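Local coordinates for protein Mypaa.01249.c (Mycobacterium paratuberculosis, PDB 3RD5) that is of uncharacterised function but belongs to the short-chain dehydrogenase/reductase family and so probably acts as an oxidoreductase, at residues Ser168-Leu173 and Gly263-Ala268; Leu174-Leu179 and Ala192-Pro197; Gln16-Ile21 and Thr42-Val47. All coordinates share one frame; numbering follows the deposited sequence. Where two conformers were deposited one is given.

Interaction 1 (Ser168-Leu173 and Gly263-Ala268)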
ATOM      1  N   SER A 168      -6.101  -2.602  10.192  1.00 10.76           N
ATOM      2  CA  SER A 168      -5.015  -2.131   9.333  1.00 10.90           C
ATOM      3  C   SER A 168      -5.474  -1.751   7.926  1.00 10.58           C
ATOM      4  O   SER A 168      -4.972  -0.796   7.340  1.00 11.46           O
ATOM      5  CB  SER A 168      -3.853  -3.148   9.296  1.00 12.33           C
ATOM      6  OG  SER A 168      -4.086  -4.246   8.440  1.00 12.78           O
ATOM      7  N   LYS A 169      -6.426  -2.515   7.416  1.00 11.19           N
ATOM      8  CA  LYS A 169      -6.977  -2.289   6.052  1.00 11.62           C
ATOM      9  C   LYS A 169      -7.883  -1.071   5.986  1.00 11.29           C
ATOM     10  O   LYS A 169      -7.911  -0.320   5.007  1.00 11.70           O
ATOM     11  CB  LYS A 169      -7.586  -3.562   5.499  1.00 11.96           C
ATOM     12  CG  LYS A 169      -6.582  -4.695   5.324  1.00 11.67           C
ATOM     13  CD  LYS A 169      -5.616  -4.428   4.186  1.00 12.50           C
ATOM     14  CE  LYS A 169      -4.164  -4.410   4.581  1.00 13.11           C
ATOM     15  NZ  LYS A 169      -3.327  -4.020   3.396  1.00 13.60           N
ATOM     16  N   LEU A 170      -8.627  -0.822   7.059  1.00 11.47           N
ATOM     17  CA  LEU A 170      -9.355   0.417   7.234  1.00 12.28           C
ATOM     18  C   LEU A 170      -8.383   1.601   7.346  1.00 11.48           C
ATOM     19  O   LEU A 170      -8.576   2.635   6.697  1.00 11.66           O
ATOM     20  CB  LEU A 170     -10.270   0.301   8.463  1.00 12.42           C
ATOM     21  CG  LEU A 170     -10.994   1.598   8.832  1.00 12.05           C
ATOM     22  CD1 LEU A 170     -11.904   2.172   7.710  1.00 14.44           C
ATOM     23  CD2 LEU A 170     -11.797   1.423  10.109  1.00 14.44           C
ATOM     24  N   ALA A 171      -7.316   1.432   8.121  1.00 10.84           N
ATOM     25  CA  ALA A 171      -6.281   2.455   8.222  1.00 11.25           C
ATOM     26  C   ALA A 171      -5.694   2.835   6.865  1.00 11.35           C
ATOM     27  O   ALA A 171      -5.489   4.009   6.567  1.00 11.98           O
ATOM     28  CB  ALA A 171      -5.181   2.042   9.204  1.00 11.61           C
ATOM     29  N   ASN A 172      -5.511   1.841   5.980  1.00 10.79           N
ATOM     30  CA  ASN A 172      -4.979   2.105   4.642  1.00 11.51           C
ATOM     31  C   ASN A 172      -5.871   3.071   3.862  1.00 11.02           C
ATOM     32  O   ASN A 172      -5.388   3.927   3.106  1.00 11.87           O
ATOM     33  CB  ASN A 172      -4.883   0.822   3.805  1.00 11.41           C
ATOM     34  CG  ASN A 172      -3.825  -0.185   4.244  1.00 12.31           C
ATOM     35  OD1 ASN A 172      -4.049  -1.401   4.065  1.00 12.99           O
ATOM     36  ND2 ASN A 172      -2.650   0.262   4.711  1.00 12.21           N
ATOM     37  N   LEU A 173      -7.187   2.943   4.023  1.00 11.11           N
ATOM     38  CA  LEU A 173      -8.142   3.827   3.351  1.00 11.10           C
ATOM     39  C   LEU A 173      -8.209   5.227   3.978  1.00 11.78           C
ATOM     40  O   LEU A 173      -8.235   6.239   3.270  1.00 12.68           O
ATOM     41  CB  LEU A 173      -9.543   3.173   3.277  1.00 12.14           C
ATOM     42  CG  LEU A 173      -9.586   2.010   2.304  1.00 12.69           C
ATOM     43  CD1 LEU A 173     -10.919   1.269   2.405  1.00 14.69           C
ATOM     44  CD2 LEU A 173      -9.488   2.510   0.839  1.00 18.55           C
ATOM     45  N   GLY A 263     -16.866   1.482  -3.997  1.00 16.08           N
ATOM     46  CA  GLY A 263     -17.200   2.106  -2.725  1.00 15.59           C
ATOM     47  C   GLY A 263     -16.400   1.559  -1.563  1.00 14.89           C
ATOM     48  O   GLY A 263     -15.522   0.700  -1.702  1.00 15.78           O
ATOM     49  N   ARG A 264     -16.667   2.142  -0.403  1.00 14.86           N
ATOM     50  CA  ARG A 264     -15.975   1.781   0.832  1.00 13.81           C
ATOM     51  C   ARG A 264     -16.937   1.987   2.029  1.00 13.99           C
ATOM     52  O   ARG A 264     -18.023   2.561   1.888  1.00 15.54           O
ATOM     53  CB  ARG A 264     -14.692   2.606   1.018  1.00 13.92           C
ATOM     54  CG  ARG A 264     -14.936   4.078   1.293  1.00 14.05           C
ATOM     55  CD  ARG A 264     -13.643   4.879   1.178  1.00 16.52           C
ATOM     56  NE  ARG A 264     -13.381   5.148  -0.227  1.00 16.76           N
ATOM     57  CZ  ARG A 264     -12.376   5.913  -0.683  1.00 18.76           C
ATOM     58  NH1 ARG A 264     -11.482   6.419   0.136  1.00 18.91           N
ATOM     59  NH2 ARG A 264     -12.346   6.170  -1.985  1.00 20.54           N
ATOM     60  N   SER A 265     -16.528   1.515   3.200  1.00 14.22           N
ATOM     61  CA  SER A 265     -17.382   1.535   4.369  1.00 14.42           C
ATOM     62  C   SER A 265     -17.652   2.953   4.889  1.00 14.28           C
ATOM     63  O   SER A 265     -16.915   3.907   4.603  1.00 15.18           O
ATOM     64  CB  SER A 265     -16.759   0.712   5.499  1.00 14.70           C
ATOM     65  OG  SER A 265     -15.660   1.416   6.083  1.00 13.93           O
ATOM     66  N   ARG A 266     -18.713   3.075   5.682  1.00 15.29           N
ATOM     67  CA  ARG A 266     -19.049   4.330   6.311  1.00 17.33           C
ATOM     68  C   ARG A 266     -17.898   4.799   7.205  1.00 15.92           C
ATOM     69  O   ARG A 266     -17.533   5.967   7.196  1.00 17.51           O
ATOM     70  CB  ARG A 266     -20.337   4.193   7.115  1.00 19.96           C
ATOM     71  CG  ARG A 266     -21.564   3.942   6.263  1.00 25.37           C
ATOM     72  CD  ARG A 266     -22.727   3.510   7.191  1.00 34.27           C
ATOM     73  NE  ARG A 266     -23.969   3.283   6.451  1.00 41.93           N
ATOM     74  CZ  ARG A 266     -24.940   2.438   6.808  1.00 48.20           C
ATOM     75  NH1 ARG A 266     -24.835   1.681   7.909  1.00 50.85           N
ATOM     76  NH2 ARG A 266     -26.031   2.335   6.047  1.00 50.30           N
ATOM     77  N   ARG A 267     -17.294   3.875   7.961  1.00 15.71           N
ATOM     78  CA  ARG A 267     -16.152   4.261   8.797  1.00 15.10           C
ATOM     79  C   ARG A 267     -14.949   4.731   7.991  1.00 15.39           C
ATOM     80  O   ARG A 267     -14.197   5.596   8.422  1.00 15.46           O
ATOM     81  CB  ARG A 267     -15.784   3.139   9.768  1.00 15.41           C
ATOM     82  CG  ARG A 267     -16.813   3.017  10.853  1.00 16.53           C
ATOM     83  CD  ARG A 267     -16.401   2.129  12.016  1.00 21.02           C
ATOM     84  NE  ARG A 267     -16.341   0.727  11.663  1.00 22.09           N
ATOM     85  CZ  ARG A 267     -17.352  -0.147  11.714  1.00 22.26           C
ATOM     86  NH1 ARG A 267     -17.125  -1.430  11.431  1.00 22.35           N
ATOM     87  NH2 ARG A 267     -18.585   0.214  12.070  1.00 24.20           N
ATOM     88  N   ALA A 268     -14.749   4.179   6.799  1.00 13.85           N
ATOM     89  CA  ALA A 268     -13.680   4.678   5.927  1.00 13.61           C
ATOM     90  C   ALA A 268     -13.933   6.077   5.391  1.00 14.70           C
ATOM     91  O   ALA A 268     -12.986   6.724   4.934  1.00 16.56           O
ATOM     92  CB  ALA A 268     -13.447   3.683   4.739  1.00 14.09           C
TER
HETATM   93  O   HOH W   1     -11.123   6.301   3.007  1.00 19.16           O

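Interaction 2 (Leu174-Leu179 and Ala192-Pro197)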
ATOM      1  N   LEU A 174      -8.262   5.272   5.308  1.00 11.76           N
ATOM      2  CA  LEU A 174      -8.262   6.555   6.015  1.00 11.83           C
ATOM      3  C   LEU A 174      -6.969   7.315   5.737  1.00 12.34           C
ATOM      4  O   LEU A 174      -6.965   8.555   5.646  1.00 13.15           O
ATOM      5  CB  LEU A 174      -8.455   6.301   7.497  1.00 12.32           C
ATOM      6  CG  LEU A 174      -9.827   5.786   7.929  1.00 12.37           C
ATOM      7  CD1 LEU A 174      -9.768   5.324   9.392  1.00 14.60           C
ATOM      8  CD2 LEU A 174     -10.933   6.844   7.743  1.00 14.09           C
ATOM      9  N   PHE A 175      -5.864   6.585   5.629  1.00 11.50           N
ATOM     10  CA  PHE A 175      -4.546   7.142   5.217  1.00 11.85           C
ATOM     11  C   PHE A 175      -4.659   7.821   3.864  1.00 12.11           C
ATOM     12  O   PHE A 175      -4.224   8.966   3.648  1.00 12.97           O
ATOM     13  CB  PHE A 175      -3.513   6.021   5.174  1.00 11.56           C
ATOM     14  CG  PHE A 175      -2.216   6.423   4.566  1.00 11.88           C
ATOM     15  CD1 PHE A 175      -1.345   7.269   5.186  1.00 12.55           C
ATOM     16  CD2 PHE A 175      -1.857   5.862   3.362  1.00 13.83           C
ATOM     17  CE1 PHE A 175      -0.128   7.601   4.596  1.00 13.32           C
ATOM     18  CE2 PHE A 175      -0.635   6.144   2.797  1.00 14.94           C
ATOM     19  CZ  PHE A 175       0.215   7.046   3.413  1.00 15.24           C
ATOM     20  N   THR A 176      -5.233   7.089   2.904  1.00 11.47           N
ATOM     21  CA  THR A 176      -5.391   7.598   1.543  1.00 12.14           C
ATOM     22  C   THR A 176      -6.247   8.869   1.486  1.00 12.96           C
ATOM     23  O   THR A 176      -5.859   9.859   0.839  1.00 12.91           O
ATOM     24  CB  THR A 176      -5.994   6.523   0.671  1.00 11.81           C
ATOM     25  OG1 THR A 176      -5.127   5.372   0.609  1.00 12.49           O
ATOM     26  CG2 THR A 176      -6.276   7.021  -0.797  1.00 14.39           C
ATOM     27  N   SER A 177      -7.369   8.885   2.192  1.00 12.71           N
ATOM     28  CA  SER A 177      -8.255  10.066   2.209  0.50 12.93           C
ATOM     29  C   SER A 177      -7.576  11.278   2.820  1.00 13.40           C
ATOM     30  O   SER A 177      -7.644  12.380   2.279  1.00 13.98           O
ATOM     31  CB  SER A 177      -9.526   9.757   2.988  0.50 13.91           C
ATOM     32  OG  SER A 177     -10.301   8.772   2.329  0.50 13.67           O
ATOM     33  N   GLU A 178      -6.922  11.086   3.972  1.00 13.20           N
ATOM     34  CA  GLU A 178      -6.285  12.212   4.648  1.00 13.72           C
ATOM     35  C   GLU A 178      -5.054  12.680   3.884  1.00 13.50           C
ATOM     36  O   GLU A 178      -4.813  13.875   3.790  1.00 14.70           O
ATOM     37  CB  GLU A 178      -5.981  11.895   6.102  1.00 15.01           C
ATOM     38  CG  GLU A 178      -5.258  12.973   6.890  1.00 14.79           C
ATOM     39  CD  GLU A 178      -6.018  14.232   7.162  1.00 16.47           C
ATOM     40  OE1 GLU A 178      -7.207  14.325   6.825  1.00 19.94           O
ATOM     41  OE2 GLU A 178      -5.368  15.138   7.768  1.00 20.58           O
ATOM     42  N   LEU A 179      -4.304  11.758   3.307  1.00 13.01           N
ATOM     43  CA  LEU A 179      -3.139  12.136   2.477  1.00 13.10           C
ATOM     44  C   LEU A 179      -3.644  13.000   1.311  1.00 13.79           C
ATOM     45  O   LEU A 179      -3.077  14.062   1.017  1.00 14.10           O
ATOM     46  CB  LEU A 179      -2.401  10.899   1.944  1.00 13.69           C
ATOM     47  CG  LEU A 179      -1.229  11.186   1.015  1.00 13.03           C
ATOM     48  CD1 LEU A 179      -0.188  12.155   1.612  1.00 14.33           C
ATOM     49  CD2 LEU A 179      -0.549   9.880   0.626  1.00 14.18           C
ATOM     50  N   ALA A 192      -3.212  10.601  -4.142  1.00 12.87           N
ATOM     51  CA  ALA A 192      -3.253   9.394  -3.313  1.00 12.48           C
ATOM     52  C   ALA A 192      -4.454   8.567  -3.698  1.00 12.68           C
ATOM     53  O   ALA A 192      -5.582   9.047  -3.672  1.00 13.50           O
ATOM     54  CB  ALA A 192      -3.323   9.789  -1.802  1.00 14.00           C
ATOM     55  N   LEU A 193      -4.209   7.306  -4.055  1.00 12.58           N
ATOM     56  CA  LEU A 193      -5.237   6.376  -4.539  1.00 12.47           C
ATOM     57  C   LEU A 193      -5.124   5.093  -3.778  1.00 12.24           C
ATOM     58  O   LEU A 193      -4.110   4.800  -3.141  1.00 12.40           O
ATOM     59  CB  LEU A 193      -5.026   6.089  -6.049  1.00 13.10           C
ATOM     60  CG  LEU A 193      -4.873   7.307  -6.953  1.00 14.77           C
ATOM     61  CD1 LEU A 193      -4.493   6.906  -8.401  1.00 18.08           C
ATOM     62  CD2 LEU A 193      -6.157   8.108  -6.970  1.00 16.53           C
ATOM     63  N   ALA A 194      -6.165   4.277  -3.833  1.00 12.04           N
ATOM     64  CA  ALA A 194      -6.141   2.956  -3.221  1.00 12.44           C
ATOM     65  C   ALA A 194      -6.696   1.919  -4.179  1.00 11.45           C
ATOM     66  O   ALA A 194      -7.400   2.242  -5.131  1.00 12.41           O
ATOM     67  CB  ALA A 194      -6.945   2.961  -1.871  1.00 13.00           C
ATOM     68  N   ALA A 195      -6.350   0.655  -3.924  1.00 11.20           N
ATOM     69  CA  ALA A 195      -6.831  -0.499  -4.687  1.00 11.95           C
ATOM     70  C   ALA A 195      -6.982  -1.659  -3.746  1.00 11.17           C
ATOM     71  O   ALA A 195      -6.374  -1.694  -2.671  1.00 11.56           O
ATOM     72  CB  ALA A 195      -5.817  -0.863  -5.824  1.00 12.02           C
ATOM     73  N   HIS A 196      -7.773  -2.663  -4.131  1.00 11.11           N
ATOM     74  CA  HIS A 196      -7.785  -3.917  -3.399  1.00 11.86           C
ATOM     75  C   HIS A 196      -7.946  -5.087  -4.357  1.00 12.12           C
ATOM     76  O   HIS A 196      -8.566  -4.927  -5.411  1.00 12.57           O
ATOM     77  CB  HIS A 196      -8.875  -3.921  -2.295  1.00 11.88           C
ATOM     78  CG  HIS A 196     -10.256  -4.163  -2.791  1.00 11.59           C
ATOM     79  ND1 HIS A 196     -10.799  -5.434  -2.859  1.00 12.46           N
ATOM     80  CD2 HIS A 196     -11.192  -3.310  -3.267  1.00 12.74           C
ATOM     81  CE1 HIS A 196     -12.021  -5.337  -3.350  1.00 12.70           C
ATOM     82  NE2 HIS A 196     -12.294  -4.065  -3.623  1.00 13.14           N
ATOM     83  N   PRO A 197      -7.444  -6.274  -3.954  1.00 11.98           N
ATOM     84  CA  PRO A 197      -7.280  -7.358  -4.938  1.00 12.52           C
ATOM     85  C   PRO A 197      -8.479  -8.270  -5.050  1.00 14.15           C
ATOM     86  O   PRO A 197      -8.405  -9.249  -5.821  1.00 15.92           O
ATOM     87  CB  PRO A 197      -6.074  -8.129  -4.391  1.00 12.81           C
ATOM     88  CG  PRO A 197      -6.163  -7.904  -2.917  1.00 13.35           C
ATOM     89  CD  PRO A 197      -6.538  -6.460  -2.795  1.00 12.07           C
TER
HETATM   90  O   HOH W   2      -2.731   5.943  -0.854  1.00 13.26           O

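Interaction 3 (Gln16-Ile21 and Thr42-Val47)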
ATOM      1  N   GLN A  16      10.928   5.067 -18.857  1.00 19.84           N
ATOM      2  CA  GLN A  16      11.620   6.170 -18.164  1.00 23.01           C
ATOM      3  C   GLN A  16      11.010   6.566 -16.816  1.00 21.09           C
ATOM      4  O   GLN A  16      11.385   7.603 -16.227  1.00 23.88           O
ATOM      5  CB  GLN A  16      11.763   7.443 -19.032  1.00 25.31           C
ATOM      6  CG  GLN A  16      12.423   7.274 -20.377  1.00 30.46           C
ATOM      7  CD  GLN A  16      13.917   6.993 -20.273  1.00 37.61           C
ATOM      8  OE1 GLN A  16      14.497   7.038 -19.179  1.00 44.80           O
ATOM      9  NE2 GLN A  16      14.544   6.695 -21.411  1.00 41.00           N
ATOM     10  N   ARG A  17      10.032   5.804 -16.350  1.00 17.97           N
ATOM     11  CA  ARG A  17       9.361   6.112 -15.091  1.00 17.42           C
ATOM     12  C   ARG A  17       9.824   5.129 -14.014  1.00 17.22           C
ATOM     13  O   ARG A  17      10.043   3.976 -14.300  1.00 19.13           O
ATOM     14  CB  ARG A  17       7.831   6.070 -15.220  1.00 17.14           C
ATOM     15  CG  ARG A  17       7.310   6.982 -16.325  1.00 18.53           C
ATOM     16  CD  ARG A  17       5.779   7.033 -16.337  1.00 20.06           C
ATOM     17  NE  ARG A  17       5.396   7.934 -15.275  1.00 19.61           N
ATOM     18  CZ  ARG A  17       4.276   7.845 -14.576  1.00 20.11           C
ATOM     19  NH1 ARG A  17       3.367   6.899 -14.858  1.00 18.56           N
ATOM     20  NH2 ARG A  17       4.060   8.741 -13.613  1.00 19.30           N
ATOM     21  N   THR A  18       9.955   5.591 -12.787  1.00 16.02           N
ATOM     22  CA  THR A  18      10.426   4.790 -11.658  1.00 15.94           C
ATOM     23  C   THR A  18       9.260   4.522 -10.730  1.00 14.84           C
ATOM     24  O   THR A  18       8.510   5.428 -10.323  1.00 14.50           O
ATOM     25  CB  THR A  18      11.547   5.500 -10.904  1.00 16.07           C
ATOM     26  OG1 THR A  18      12.681   5.667 -11.790  1.00 19.32           O
ATOM     27  CG2 THR A  18      11.983   4.720  -9.635  1.00 17.27           C
ATOM     28  N   VAL A  19       9.090   3.244 -10.375  1.00 13.94           N
ATOM     29  CA  VAL A  19       8.018   2.785  -9.497  1.00 13.81           C
ATOM     30  C   VAL A  19       8.640   2.051  -8.325  1.00 13.83           C
ATOM     31  O   VAL A  19       9.358   1.059  -8.520  1.00 14.44           O
ATOM     32  CB  VAL A  19       7.037   1.861 -10.226  1.00 13.67           C
ATOM     33  CG1 VAL A  19       5.916   1.434  -9.270  1.00 15.27           C
ATOM     34  CG2 VAL A  19       6.459   2.562 -11.491  1.00 15.27           C
ATOM     35  N   VAL A  20       8.387   2.504  -7.099  1.00 13.05           N
ATOM     36  CA  VAL A  20       8.785   1.798  -5.900  1.00 14.10           C
ATOM     37  C   VAL A  20       7.639   0.944  -5.453  1.00 13.36           C
ATOM     38  O   VAL A  20       6.518   1.475  -5.330  1.00 13.66           O
ATOM     39  CB  VAL A  20       9.179   2.778  -4.760  1.00 14.28           C
ATOM     40  CG1 VAL A  20       9.463   2.025  -3.445  1.00 15.38           C
ATOM     41  CG2 VAL A  20      10.415   3.580  -5.169  1.00 15.97           C
ATOM     42  N   ILE A  21       7.869  -0.339  -5.181  1.00 12.86           N
ATOM     43  CA  ILE A  21       6.823  -1.293  -4.764  0.50 11.87           C
ATOM     44  C   ILE A  21       7.283  -1.999  -3.511  1.00 12.79           C
ATOM     45  O   ILE A  21       8.317  -2.675  -3.542  1.00 14.23           O
ATOM     46  CB  ILE A  21       6.536  -2.396  -5.857  0.50 10.90           C
ATOM     47  CG1 ILE A  21       6.244  -1.753  -7.219  0.50 10.95           C
ATOM     48  CG2 ILE A  21       5.355  -3.308  -5.399  0.50 12.91           C
ATOM     49  CD1 ILE A  21       5.940  -2.783  -8.333  0.50 12.54           C
ATOM     50  N   THR A  42      11.273   1.423 -14.543  1.00 15.35           N
ATOM     51  CA  THR A  42      12.358   1.072 -13.631  1.00 15.77           C
ATOM     52  C   THR A  42      11.684   0.781 -12.295  1.00 14.56           C
ATOM     53  O   THR A  42      11.206   1.693 -11.631  1.00 15.47           O
ATOM     54  CB  THR A  42      13.377   2.204 -13.496  1.00 17.08           C
ATOM     55  OG1 THR A  42      14.011   2.428 -14.781  1.00 20.59           O
ATOM     56  CG2 THR A  42      14.441   1.852 -12.476  1.00 21.21           C
ATOM     57  N   VAL A  43      11.637  -0.493 -11.910  1.00 15.36           N
ATOM     58  CA  VAL A  43      10.940  -0.923 -10.690  1.00 14.40           C
ATOM     59  C   VAL A  43      11.944  -1.176  -9.579  1.00 14.17           C
ATOM     60  O   VAL A  43      12.980  -1.821  -9.814  1.00 15.86           O
ATOM     61  CB  VAL A  43      10.106  -2.196 -10.912  1.00 14.51           C
ATOM     62  CG1 VAL A  43       9.408  -2.624  -9.616  1.00 16.72           C
ATOM     63  CG2 VAL A  43       9.073  -2.000 -12.035  1.00 16.41           C
ATOM     64  N   ILE A  44      11.689  -0.609  -8.411  1.00 14.13           N
ATOM     65  CA  ILE A  44      12.472  -0.865  -7.199  1.00 15.33           C
ATOM     66  C   ILE A  44      11.570  -1.653  -6.251  1.00 14.84           C
ATOM     67  O   ILE A  44      10.583  -1.099  -5.731  1.00 15.04           O
ATOM     68  CB  ILE A  44      12.937   0.438  -6.552  1.00 15.60           C
ATOM     69  CG1 ILE A  44      13.836   1.222  -7.511  1.00 18.29           C
ATOM     70  CG2 ILE A  44      13.661   0.159  -5.226  1.00 18.08           C
ATOM     71  CD1 ILE A  44      14.068   2.676  -7.081  1.00 20.55           C
ATOM     72  N   MET A  45      11.860  -2.948  -6.093  1.00 15.40           N
ATOM     73  CA  MET A  45      11.118  -3.810  -5.193  0.50 16.55           C
ATOM     74  C   MET A  45      11.802  -3.777  -3.849  1.00 16.29           C
ATOM     75  O   MET A  45      12.980  -4.126  -3.732  1.00 19.01           O
ATOM     76  CB  MET A  45      11.092  -5.247  -5.708  0.50 18.95           C
ATOM     77  CG  MET A  45      10.524  -6.247  -4.747  0.50 21.02           C
ATOM     78  SD  MET A  45       8.787  -5.987  -4.560  0.50 25.22           S
ATOM     79  CE  MET A  45       8.564  -5.593  -6.338  0.50 13.27           C
ATOM     80  N   ALA A  46      11.061  -3.382  -2.824  1.00 14.70           N
ATOM     81  CA  ALA A  46      11.596  -3.155  -1.478  1.00 14.77           C
ATOM     82  C   ALA A  46      11.041  -4.225  -0.557  1.00 14.66           C
ATOM     83  O   ALA A  46       9.836  -4.243  -0.275  1.00 14.91           O
ATOM     84  CB  ALA A  46      11.204  -1.751  -1.033  1.00 16.12           C
ATOM     85  N   VAL A  47      11.913  -5.158  -0.132  1.00 14.92           N
ATOM     86  CA  VAL A  47      11.512  -6.398   0.535  1.00 15.66           C
ATOM     87  C   VAL A  47      12.428  -6.739   1.693  1.00 16.19           C
ATOM     88  O   VAL A  47      13.581  -6.316   1.721  1.00 17.27           O
ATOM     89  CB  VAL A  47      11.489  -7.579  -0.445  1.00 16.34           C
ATOM     90  CG1 VAL A  47      10.454  -7.315  -1.543  1.00 18.84           C
ATOM     91  CG2 VAL A  47      12.884  -7.889  -1.066  1.00 18.99           C
TER
HETATM   92  O   HOH W   3      12.906   4.443 -15.806  1.00 37.67           O

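Interaction 1 (Ser168-Leu173 and Gly263-Ala268)
L173 and A268 are the residues whose CA atoms come nearest, 6.2 Å apart, where helix 161-185 meets the turn that leads from strand 259-261 to helix 271-285. On this helix Y165 and K169 fit the Y-x-x-x-K pattern of short-chain dehydrogenases, and the loop meets it at L170 and L173. The direct side-chain contact is apolar. L170 holds its CG anti to the backbone N (chi1 174°), which carries CD1 out over the start of the 3-10 turn: this methyl lies 3.6 Å from A268 CA and 3.7 Å from A268 CB. The same CD1 rests on the backbone just before the alanine, 4.0 Å from R267 C, and also borders S265 OG. The A268 methyl is shared, because L173 meets it alongside from its own CB at 4.2 Å. Farther along its branch, L173 puts CD1 on R264 CB.

Each partner is shaped by bonds of its own. In the loop, S265 turns OG back over its backbone (chi1 74°) to accept the N-H of A268, with OG 3.0 Å from A268 N, an ST motif that helps hold the turn presenting the alanine to the leucines. On the helix, K169 NZ is held by V137 O and N172 OD1. R264 forms a salt bridge through NH1 with D246, and R267 bonds through NE to G145 O.

A water provides the polar bridge between the segments, joining L173 O, A268 O and R264 NH1. It sits at the edge of the R264 guanidinium, in its plane, where it accepts from NH1; it donates to A268 O and, weakly, to L173 O, which lies 2.9 Å from the water oxygen.

Interaction 2 (Leu174-Leu179 and Ala192-Pro197)
T176 and L179 face A192 and A194 where the axes of helix 174-179 and strand 192-195 come within 7.4 Å, running nearly antiparallel at 160°. The conformation of T176 divides its two branches between different tasks. CG2 stands anti to the backbone N (chi1 to OG1 -62°) and presses against the strand backbone, 3.6 Å from A192 O and 3.7 Å from L193 C. OG1 stays beside the backbone N, where it bonds to N172 O one turn earlier in the helix and passes the A194 methyl at 3.9 Å. It also accepts from a water that donates to L193 O at 2.9 Å, so this buried hydroxyl is tied to both elements. L179 sets CG anti to its backbone N (chi1 177°) and lies alongside A192: CB, CG and CD2 all border the alanine methyl, CD2 at 3.7 Å. That methyl also touches T176 O, so the small residue sits against both backbone and side chain of the helix. T136 of the neighbouring parallel strand also touches T176. Strand 133-137, helix 161-185 and strand 191-195 form a beta-alpha-beta crossover typical of Rossmann-fold dehydrogenases.

Interaction 3 (Gln16-Ile21 and Thr42-Val47)
T18 to I21 pair in register with T42 to M45 as neighbouring parallel strands, the outer two elements of the beta-alpha-beta unit that opens the Rossmann fold; helix 27-38 connects them. Backbone hydrogen bonds alternate along the pair. T42 N binds R17 O at 2.8 Å. Four further bonds, V19 N to T42 O, I44 N to V19 O, I21 N to I44 O and A46 N to I21 O, are each 2.9 Å long. Weaker CA-H...O contacts fill the intervals, among them T18 CA to T42 O at 3.2 Å. The two strand directions differ by 17°.

Side chains fall on two faces. V19, I21, V43 and M45 point to the face covered by helix 27-38, where A33 meets I21, V43 and M45. Here I21 CD1 touches V43 CG1 at 3.7 Å, and I21 CB touches M45 CE at 3.8 Å. T18, V20, T42 and I44 occupy the other, where F80 of helix 74-82 packs on V20 and I44. I44 carries CG1 anti to its carbonyl carbon (chi1 -61°), and its extended chain slants across toward the preceding strand. There CD1 lies 4.2 Å from V20 CG2 and 3.9 Å from T18 CG2.

Interactions 1 and 2 share helix 161-185 and lie 8 Å apart between centres. They touch directly: L173 CD2 meets A194 CB at 3.7 Å, and L174 CD2 lies 3.5 Å from A268 O. One helix therefore packs against the central sheet and against the loop between strand 259-261 and helix 271-285. Interactions 2 and 3 both reach the same sheet, their centres 19 Å apart; the centres of 1 and 3 are 26 Å apart. In this family the first strand pair usually borders the cofactor site, while K169, on the helix segment of interaction 1, matches by position the active-site lysine. EPE, probably from the crystallisation liquor, is bonded through its sulfonate by R266 N and R267 N.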